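Local atomic coordinates of sugar ABC transporter, periplasmic sugar-binding protein (Caulobacter crescentus, PDB entry 4IRX), a protein that binds myo-inositol in the cleft between its two lobes, probably to hand it to an ABC transporter for uptake. Residues A[16-20]-A[173-177]; A[22-26]-A[94-98]; A[72-76]-A[141-145]. All blocks are in the same frame, centred on the assembly; numbering follows the deposited sequence.

Interactions 1 and 3 cross the cleft of the protein, and interaction 2 lies within one lobe. Segments 16-20 and 72-76 belong to the lobe built on the seven-stranded sheet. They meet 173-177 and 141-145 of the other lobe, with the two contact centres about 13 Å apart. In interaction 2, segment 22-26 meets 94-98 of its own lobe, its centre about 12 Å from each of the others. All three touch the bound myo-inositol. Interactions 2 and 3 are also wired together: Asn98 O is 2.6 Å from Ser75 OG, and Arg97 NH1 is 2.8 Å from Pro72 O. Interactions 1 and 2 meet by packing, where Asn16 OD1 is 3.5 Å from Phe23 CZ.

Interaction 1: residues A[16-20]-A[173-177]; sequences NDLSQ and NSKRD. With INS (1,2,3,4,5,6-hexahydroxy-cyclohexane), chain C.
Lys175 NZ donates to Asp17 OD2 at 3.2 Å, which makes a salt bridge, and also to a water that bonds weakly to Ser19 O. The lysine comes from the direction opposite to the aspartate and meets OD2 from above the carboxylate plane. Its chain bends at chi2 (-74°) and then runs out straight to the loop. Ser19 OG lies 2.8 Å from Lys175 NZ. The other oxygen of the same carboxylate, Asp17 OD1, is occupied by its own loop. Asp17 OD1 accepts from Ser19 N at 2.9 Å and from Ser19 OG at 2.6 Å, both on one face of the carboxylate. The first of these bonds makes an Asx turn. With an alanine at Asp17, Lys175 is likely to lose the mate of its charge, and Ser19 the acceptor that holds its N-H and hydroxyl. Deeper in, Gln20 and Ser174 meet at the ligand. Gln20 OE1 accepts from inositol O4 at 2.6 Å, and Ser174 OG lies 2.8 Å from that same O4. Gln20 NE2 passes 3.7 Å from Ser174 CB and bonds to Asp140. The loop 16-20 follows strand 10-15, and Gln20 stands at the N-cap position, just before helix 21-37. On the other lobe Lys175 is the residue just before helix 176-189. The contact thus joins the beginnings of two helices, one from each lobe.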
loop_
_atom_site.group_PDB
_atom_site.type_symbol
_atom_site.label_atom_id
_atom_site.label_comp_id
_atom_site.label_asym_id
_atom_site.label_seq_id
_atom_site.Cartn_x
_atom_site.Cartn_y
_atom_site.Cartn_z
ATOM N N ASN A 16 7.976 6.202 -2.976
ATOM C CA ASN A 16 7.881 5.731 -4.354
ATOM C C ASN A 16 7.158 6.679 -5.306
ATOM O O ASN A 16 7.601 6.847 -6.442
ATOM C CB ASN A 16 7.253 4.337 -4.414
ATOM C CG ASN A 16 5.921 4.268 -3.716
ATOM O OD1 ASN A 16 5.846 4.458 -2.506
ATOM N ND2 ASN A 16 4.859 3.967 -4.462
ATOM N N ASP A 17 6.053 7.276 -4.868
ATOM C CA ASP A 17 5.238 8.132 -5.723
ATOM C C ASP A 17 4.289 8.940 -4.850
ATOM O O ASP A 17 3.276 8.417 -4.375
ATOM C CB ASP A 17 4.429 7.276 -6.708
ATOM C CG ASP A 17 3.674 8.116 -7.735
ATOM O OD1 ASP A 17 3.650 9.360 -7.595
ATOM O OD2 ASP A 17 3.100 7.540 -8.683
ATOM N N LEU A 18 4.609 10.221 -4.649
ATOM C CA LEU A 18 3.788 11.100 -3.813
ATOM C C LEU A 18 2.584 11.687 -4.540
ATOM O O LEU A 18 1.898 12.550 -4.023
ATOM C CB LEU A 18 4.623 12.175 -3.100
ATOM C CG LEU A 18 5.262 11.688 -1.796
ATOM C CD1 LEU A 18 6.356 12.645 -1.329
ATOM C CD2 LEU A 18 4.182 11.596 -0.720
ATOM N N SER A 19 2.295 11.181 -5.733
ATOM C CA SER A 19 1.006 11.474 -6.347
ATOM C C SER A 19 -0.100 10.508 -5.870
ATOM O O SER A 19 -1.279 10.712 -6.189
ATOM C CB SER A 19 1.110 11.468 -7.865
ATOM O OG SER A 19 1.266 10.159 -8.349
ATOM N N GLN A 20 0.268 9.479 -5.092
ATOM C CA GLN A 20 -0.736 8.546 -4.565
ATOM C C GLN A 20 -1.329 9.093 -3.284
ATOM O O GLN A 20 -0.596 9.441 -2.357
ATOM C CB GLN A 20 -0.118 7.181 -4.251
ATOM C CG GLN A 20 0.401 6.422 -5.454
ATOM C CD GLN A 20 0.730 4.993 -5.143
ATOM O OE1 GLN A 20 0.278 4.451 -4.143
ATOM N NE2 GLN A 20 1.556 4.381 -5.973
ATOM N N ASN A 173 -2.079 -0.259 -11.726
ATOM C CA ASN A 173 -0.874 0.510 -11.406
ATOM C C ASN A 173 -1.094 1.587 -10.334
ATOM O O ASN A 173 -0.449 2.626 -10.323
ATOM C CB ASN A 173 -0.287 1.108 -12.705
ATOM C CG ASN A 173 0.176 0.032 -13.653
ATOM O OD1 ASN A 173 1.062 -0.747 -13.324
ATOM N ND2 ASN A 173 -0.447 -0.044 -14.828
ATOM N N SER A 174 -2.044 1.318 -9.433
ATOM C CA SER A 174 -2.381 2.258 -8.355
ATOM C C SER A 174 -2.805 3.632 -8.888
ATOM O O SER A 174 -2.433 4.692 -8.349
ATOM C CB SER A 174 -1.194 2.402 -7.377
ATOM O OG SER A 174 -0.961 1.178 -6.676
ATOM N N LYS A 175 -3.550 3.620 -9.982
ATOM C CA LYS A 175 -4.062 4.856 -10.553
ATOM C C LYS A 175 -5.559 4.780 -10.774
ATOM O O LYS A 175 -6.061 3.831 -11.381
ATOM C CB LYS A 175 -3.342 5.171 -11.864
ATOM C CG LYS A 175 -1.833 5.383 -11.722
ATOM C CD LYS A 175 -1.514 6.725 -11.077
ATOM C CE LYS A 175 -0.216 6.676 -10.270
ATOM N NZ LYS A 175 0.067 7.988 -9.616
ATOM N N ARG A 176 -6.280 5.773 -10.280
ATOM C CA ARG A 176 -7.727 5.798 -10.394
ATOM C C ARG A 176 -8.185 5.854 -11.854
ATOM O O ARG A 176 -9.175 5.186 -12.224
ATOM C CB ARG A 176 -8.324 6.962 -9.598
ATOM C CG ARG A 176 -9.834 6.896 -9.551
ATOM C CD ARG A 176 -10.432 7.969 -8.682
ATOM N NE ARG A 176 -9.931 7.887 -7.321
ATOM C CZ ARG A 176 -10.481 8.526 -6.287
ATOM N NH1 ARG A 176 -11.562 9.283 -6.475
ATOM N NH2 ARG A 176 -9.941 8.401 -5.070
ATOM N N ASP A 177 -7.462 6.624 -12.679
ATOM C CA ASP A 177 -7.830 6.762 -14.099
ATOM C C ASP A 177 -7.684 5.441 -14.853
ATOM O O ASP A 177 -8.559 5.080 -15.669
ATOM C CB ASP A 177 -7.059 7.919 -14.791
ATOM C CG ASP A 177 -5.553 7.708 -14.807
ATOM O OD1 ASP A 177 -4.992 7.386 -13.752
ATOM O OD2 ASP A 177 -4.924 7.866 -15.881
HETATM C C1 INS C . 0.004 0.837 -0.273
HETATM C C2 INS C . -1.360 1.396 -0.508
HETATM C C3 INS C . -1.320 2.260 -1.742
HETATM C C4 INS C . -0.921 1.446 -2.931
HETATM C C5 INS C . 0.450 0.913 -2.748
HETATM C C6 INS C . 0.542 0.095 -1.481
HETATM O O1 INS C . -0.003 -0.002 0.855
HETATM O O2 INS C . -2.278 0.353 -0.642
HETATM O O3 INS C . -2.564 2.882 -1.954
HETATM O O4 INS C . -1.008 2.200 -4.098
HETATM O O5 INS C . 0.804 0.162 -3.865
HETATM O O6 INS C . 1.827 -0.444 -1.304
HETATM O O HOH W 1 -1.953 8.293 -8.157
#

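Interaction 2: residues A[22-26]-A[94-98]; sequences FFVAM and SVDRN. With INS (1,2,3,4,5,6-hexahydroxy-cyclohexane), chain C.
Phe23 points the edge of its ring at the carboxylate of Asp96, with Phe23 CZ 3.4 Å from Asp96 OD2 and the two planes 88° apart. This is the tight part of the contact. Phe22 adds a second ring beside it, with Phe22 CE2 3.5 Å from Asp96 OD1. The two rings also pack on each other: the CD2 edge of Phe22 sits over the centre of the Phe23 face. Phe22 in turn lays one of its own faces under the inositol, whose C2 rides 3.5 Å above the ring plane.

Asp96 holds two neighbouring hydroxyls of the ligand, one with each oxygen. Asp96 OD1 accepts from inositol O1 at 2.6 Å, and Asp96 OD2 accepts from inositol O6 at 2.5 Å. Arg97 fixes OD2 further. In a salt bridge, Arg97 NE reaches the anti lone pair of Asp96 OD2 at 2.9 Å, almost straight (177°) and in the guanidinium plane. The arginine chain bends at chi2 (-74°) and again at chi3, which brings the guanidinium back beside Asp96, and Arg97 NH2 donates to inositol O6 at 2.9 Å. With NH1 anchored on Pro72 and NH2 also paired with Asp140, the guanidinium is held at both ends.

The fold is that of a periplasmic binding protein, in which loops at the ends of the parallel strands in each lobe form the ligand cleft. Here strand 91-95 leads into the Asp96-Arg97 loop, and Phe22 of helix 21-37 supplies the aromatic face beneath the ligand.

Packing is looser one helical turn further from the ligand. Met26 is a selenomethionine, and Met26 SE comes no nearer than 4.3 Å to Val95 CG2. This side does not open to solvent. Met26 is buried, and Pro251 and Ile255 of helix 251-268 cover it, as does Phe15 of strand 10-15.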
loop_
_atom_site.group_PDB
_atom_site.type_symbol
_atom_site.label_atom_id
_atom_site.label_comp_id
_atom_site.label_asym_id
_atom_site.label_seq_id
_atom_site.Cartn_x
_atom_site.Cartn_y
_atom_site.Cartn_z
ATOM N N PHE A 22 -2.756 7.689 -0.758
ATOM C CA PHE A 22 -2.347 6.962 0.438
ATOM C C PHE A 22 -1.060 7.530 0.984
ATOM O O PHE A 22 -0.916 7.705 2.189
ATOM C CB PHE A 22 -2.153 5.501 0.066
ATOM C CG PHE A 22 -1.614 4.641 1.169
ATOM C CD1 PHE A 22 -2.463 4.119 2.124
ATOM C CD2 PHE A 22 -0.274 4.287 1.192
ATOM C CE1 PHE A 22 -1.976 3.291 3.139
ATOM C CE2 PHE A 22 0.223 3.433 2.196
ATOM C CZ PHE A 22 -0.643 2.929 3.158
ATOM N N PHE A 23 -0.123 7.831 0.087
ATOM C CA PHE A 23 1.198 8.297 0.526
ATOM C C PHE A 23 1.236 9.787 0.885
ATOM O O PHE A 23 2.007 10.183 1.751
ATOM C CB PHE A 23 2.283 7.921 -0.495
ATOM C CG PHE A 23 2.586 6.455 -0.505
ATOM C CD1 PHE A 23 3.238 5.875 0.554
ATOM C CD2 PHE A 23 2.139 5.638 -1.528
ATOM C CE1 PHE A 23 3.493 4.506 0.550
ATOM C CE2 PHE A 23 2.400 4.268 -1.534
ATOM C CZ PHE A 23 3.069 3.710 -0.485
ATOM N N VAL A 24 0.414 10.601 0.235
ATOM C CA VAL A 24 0.225 11.985 0.666
ATOM C C VAL A 24 -0.215 11.979 2.130
ATOM O O VAL A 24 0.323 12.723 2.964
ATOM C CB VAL A 24 -0.813 12.708 -0.217
ATOM C CG1 VAL A 24 -1.125 14.080 0.339
ATOM C CG2 VAL A 24 -0.292 12.834 -1.657
ATOM N N ALA A 25 -1.174 11.125 2.464
ATOM C CA ALA A 25 -1.654 11.056 3.841
ATOM C C ALA A 25 -0.561 10.556 4.784
ATOM O O ALA A 25 -0.410 11.067 5.893
ATOM C CB ALA A 25 -2.905 10.196 3.937
HETATM N N MSE A 26 0.204 9.550 4.336
HETATM C CA MSE A 26 1.309 9.028 5.139
HETATM C C MSE A 26 2.334 10.120 5.427
HETATM O O MSE A 26 2.812 10.240 6.544
HETATM C CB MSE A 26 1.983 7.830 4.445
HETATM C CG MSE A 26 3.126 7.186 5.278
HETATM SE SE MSE A 26 3.974 5.613 4.540
HETATM C CE MSE A 26 2.659 4.268 4.955
ATOM N N SER A 94 12.773 -0.182 5.371
ATOM C CA SER A 94 11.710 -0.006 4.393
ATOM C C SER A 94 10.379 0.218 5.109
ATOM O O SER A 94 10.186 -0.206 6.248
ATOM C CB SER A 94 11.633 -1.195 3.416
ATOM O OG SER A 94 11.326 -2.408 4.092
ATOM N N VAL A 95 9.491 0.922 4.421
ATOM C CA VAL A 95 8.149 1.166 4.929
ATOM C C VAL A 95 7.130 0.871 3.825
ATOM O O VAL A 95 7.378 1.131 2.642
ATOM C CB VAL A 95 7.981 2.597 5.496
ATOM C CG1 VAL A 95 7.993 3.639 4.388
ATOM C CG2 VAL A 95 6.656 2.712 6.308
ATOM N N ASP A 96 6.006 0.279 4.240
ATOM C CA ASP A 96 4.862 -0.073 3.392
ATOM C C ASP A 96 5.076 -1.287 2.507
ATOM O O ASP A 96 4.248 -2.209 2.471
ATOM C CB ASP A 96 4.357 1.094 2.552
ATOM C CG ASP A 96 3.166 0.687 1.715
ATOM O OD1 ASP A 96 2.072 0.507 2.305
ATOM O OD2 ASP A 96 3.333 0.503 0.502
ATOM N N ARG A 97 6.171 -1.268 1.759
ATOM C CA ARG A 97 6.599 -2.441 0.979
ATOM C C ARG A 97 8.088 -2.677 1.229
ATOM O O ARG A 97 8.832 -1.752 1.608
ATOM C CB ARG A 97 6.294 -2.324 -0.529
ATOM C CG ARG A 97 7.142 -1.314 -1.321
ATOM C CD ARG A 97 6.756 0.120 -1.045
ATOM N NE ARG A 97 5.400 0.394 -1.524
ATOM C CZ ARG A 97 5.055 0.619 -2.796
ATOM N NH1 ARG A 97 5.959 0.670 -3.765
ATOM N NH2 ARG A 97 3.777 0.794 -3.109
ATOM N N ASN A 98 8.505 -3.922 1.061
ATOM C CA ASN A 98 9.848 -4.299 1.474
ATOM C C ASN A 98 10.900 -4.171 0.377
ATOM O O ASN A 98 10.605 -3.813 -0.752
ATOM C CB ASN A 98 9.851 -5.689 2.136
ATOM C CG ASN A 98 9.536 -6.821 1.170
ATOM O OD1 ASN A 98 9.961 -6.809 0.010
ATOM N ND2 ASN A 98 8.798 -7.825 1.663
HETATM C C1 INS C . 0.004 0.837 -0.273
HETATM C C2 INS C . -1.360 1.396 -0.508
HETATM C C3 INS C . -1.320 2.260 -1.742
HETATM C C4 INS C . -0.921 1.446 -2.931
HETATM C C5 INS C . 0.450 0.913 -2.748
HETATM C C6 INS C . 0.542 0.095 -1.481
HETATM O O1 INS C . -0.003 -0.002 0.855
HETATM O O2 INS C . -2.278 0.353 -0.642
HETATM O O3 INS C . -2.564 2.882 -1.954
HETATM O O4 INS C . -1.008 2.200 -4.098
HETATM O O5 INS C . 0.804 0.162 -3.865
HETATM O O6 INS C . 1.827 -0.444 -1.304
#

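Interaction 3: residues A[72-76]-A[141-145]; sequences PTDSK and PGSSS. With INS (1,2,3,4,5,6-hexahydroxy-cyclohexane), chain C.
The two backbones come close at Asp74 and Gly142, whose CA atoms are 4.5 Å apart, and Ser75 N donates to Gly142 O at 3.0 Å in a nearly straight bond (167°). A water bonded to the same oxygen also accepts from Lys76 N. The Asp74 CB points away from Gly142, but CG lies anti to the backbone N (chi1 -175°). This swings the carboxylate back, and Asp74 OD2 comes 3.3 Å from Gly142 CA. Gly142 has no side chain, and this lets the oxygen lie against its CA. The other oxygen, Asp74 OD1, accepts from Ala77 N within its own loop.

Ser75 carries the second bond across. Ser75 OG accepts from Ser144 N at 2.8 Å and packs against Ser144 CB. Through its further bond to Asn98 this hydroxyl ties three parts of the chain together. Ser144 N belongs to the first turn of helix 144-160, where the early N-H groups lack acceptors inside the helix. Ser144 OG pairs with Asn98 N. One residue on, Ser145 OG turns to the ligand and lies 2.6 Å from inositol O6.

Loop 72-76 belongs to the lobe of the seven-stranded sheet, and helix 144-160 to the other. Direct bonds between the lobe edges beside a bound ligand are characteristic of the closed form of a periplasmic binding protein.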
loop_
_atom_site.group_PDB
_atom_site.type_symbol
_atom_site.label_atom_id
_atom_site.label_comp_id
_atom_site.label_asym_id
_atom_site.label_seq_id
_atom_site.Cartn_x
_atom_site.Cartn_y
_atom_site.Cartn_z
ATOM N N PRO A 72 10.214 1.498 -1.522
ATOM C CA PRO A 72 10.824 1.320 -2.853
ATOM C C PRO A 72 9.782 1.262 -3.963
ATOM O O PRO A 72 8.743 0.633 -3.762
ATOM C CB PRO A 72 11.524 -0.038 -2.751
ATOM C CG PRO A 72 10.774 -0.772 -1.637
ATOM C CD PRO A 72 10.393 0.316 -0.654
ATOM N N THR A 73 10.073 1.851 -5.123
ATOM C CA THR A 73 9.198 1.741 -6.293
ATOM C C THR A 73 9.006 0.290 -6.715
ATOM O O THR A 73 7.927 -0.094 -7.170
ATOM C CB THR A 73 9.760 2.524 -7.502
ATOM O OG1 THR A 73 11.034 1.970 -7.853
ATOM C CG2 THR A 73 9.898 3.996 -7.176
ATOM N N ASP A 74 10.060 -0.500 -6.573
ATOM C CA ASP A 74 10.068 -1.918 -6.889
ATOM C C ASP A 74 10.934 -2.623 -5.836
ATOM O O ASP A 74 12.097 -2.260 -5.621
ATOM C CB ASP A 74 10.633 -2.119 -8.305
ATOM C CG ASP A 74 10.563 -3.549 -8.762
ATOM O OD1 ASP A 74 11.337 -4.383 -8.255
ATOM O OD2 ASP A 74 9.739 -3.849 -9.659
ATOM N N SER A 75 10.355 -3.611 -5.171
ATOM C CA SER A 75 10.973 -4.253 -4.018
ATOM C C SER A 75 12.284 -4.961 -4.343
ATOM O O SER A 75 13.220 -4.944 -3.534
ATOM C CB SER A 75 9.998 -5.212 -3.336
ATOM O OG SER A 75 8.946 -4.497 -2.674
ATOM N N LYS A 76 12.374 -5.561 -5.529
ATOM C CA LYS A 76 13.615 -6.215 -5.951
ATOM C C LYS A 76 14.615 -5.250 -6.548
ATOM O O LYS A 76 15.826 -5.410 -6.332
ATOM C CB LYS A 76 13.319 -7.303 -6.985
ATOM C CG LYS A 76 12.450 -8.433 -6.503
ATOM C CD LYS A 76 13.127 -9.208 -5.396
ATOM C CE LYS A 76 12.363 -10.489 -5.091
ATOM N NZ LYS A 76 12.206 -11.296 -6.328
ATOM N N PRO A 141 2.606 -3.080 -9.416
ATOM C CA PRO A 141 2.981 -4.491 -9.590
ATOM C C PRO A 141 4.352 -4.925 -9.087
ATOM O O PRO A 141 4.493 -6.098 -8.746
ATOM C CB PRO A 141 2.924 -4.684 -11.113
ATOM C CG PRO A 141 1.909 -3.695 -11.558
ATOM C CD PRO A 141 2.032 -2.495 -10.644
ATOM N N GLY A 142 5.317 -4.022 -9.035
ATOM C CA GLY A 142 6.643 -4.372 -8.537
ATOM C C GLY A 142 6.789 -4.325 -7.024
ATOM O O GLY A 142 7.821 -4.697 -6.473
ATOM N N SER A 143 5.759 -3.861 -6.336
ATOM C CA SER A 143 5.806 -3.718 -4.888
ATOM C C SER A 143 5.518 -5.044 -4.166
ATOM O O SER A 143 4.608 -5.766 -4.544
ATOM C CB SER A 143 4.764 -2.676 -4.479
ATOM O OG SER A 143 4.625 -2.594 -3.074
ATOM N N SER A 144 6.266 -5.350 -3.104
ATOM C CA SER A 144 5.935 -6.507 -2.259
ATOM C C SER A 144 4.483 -6.473 -1.779
ATOM O O SER A 144 3.856 -7.511 -1.584
ATOM C CB SER A 144 6.864 -6.607 -1.044
ATOM O OG SER A 144 6.556 -5.592 -0.098
ATOM N N SER A 145 3.929 -5.275 -1.611
ATOM C CA SER A 145 2.565 -5.183 -1.113
ATOM C C SER A 145 1.570 -5.750 -2.121
ATOM O O SER A 145 0.597 -6.407 -1.733
ATOM C CB SER A 145 2.217 -3.755 -0.725
ATOM O OG SER A 145 2.325 -2.912 -1.855
HETATM C C1 INS C . 0.004 0.837 -0.273
HETATM C C2 INS C . -1.360 1.396 -0.508
HETATM C C3 INS C . -1.320 2.260 -1.742
HETATM C C4 INS C . -0.921 1.446 -2.931
HETATM C C5 INS C . 0.450 0.913 -2.748
HETATM C C6 INS C . 0.542 0.095 -1.481
HETATM O O1 INS C . -0.003 -0.002 0.855
HETATM O O2 INS C . -2.278 0.353 -0.642
HETATM O O3 INS C . -2.564 2.882 -1.954
HETATM O O4 INS C . -1.008 2.200 -4.098
HETATM O O5 INS C . 0.804 0.162 -3.865
HETATM O O6 INS C . 1.827 -0.444 -1.304
HETATM O O HOH W 2 9.599 -6.605 -6.878
#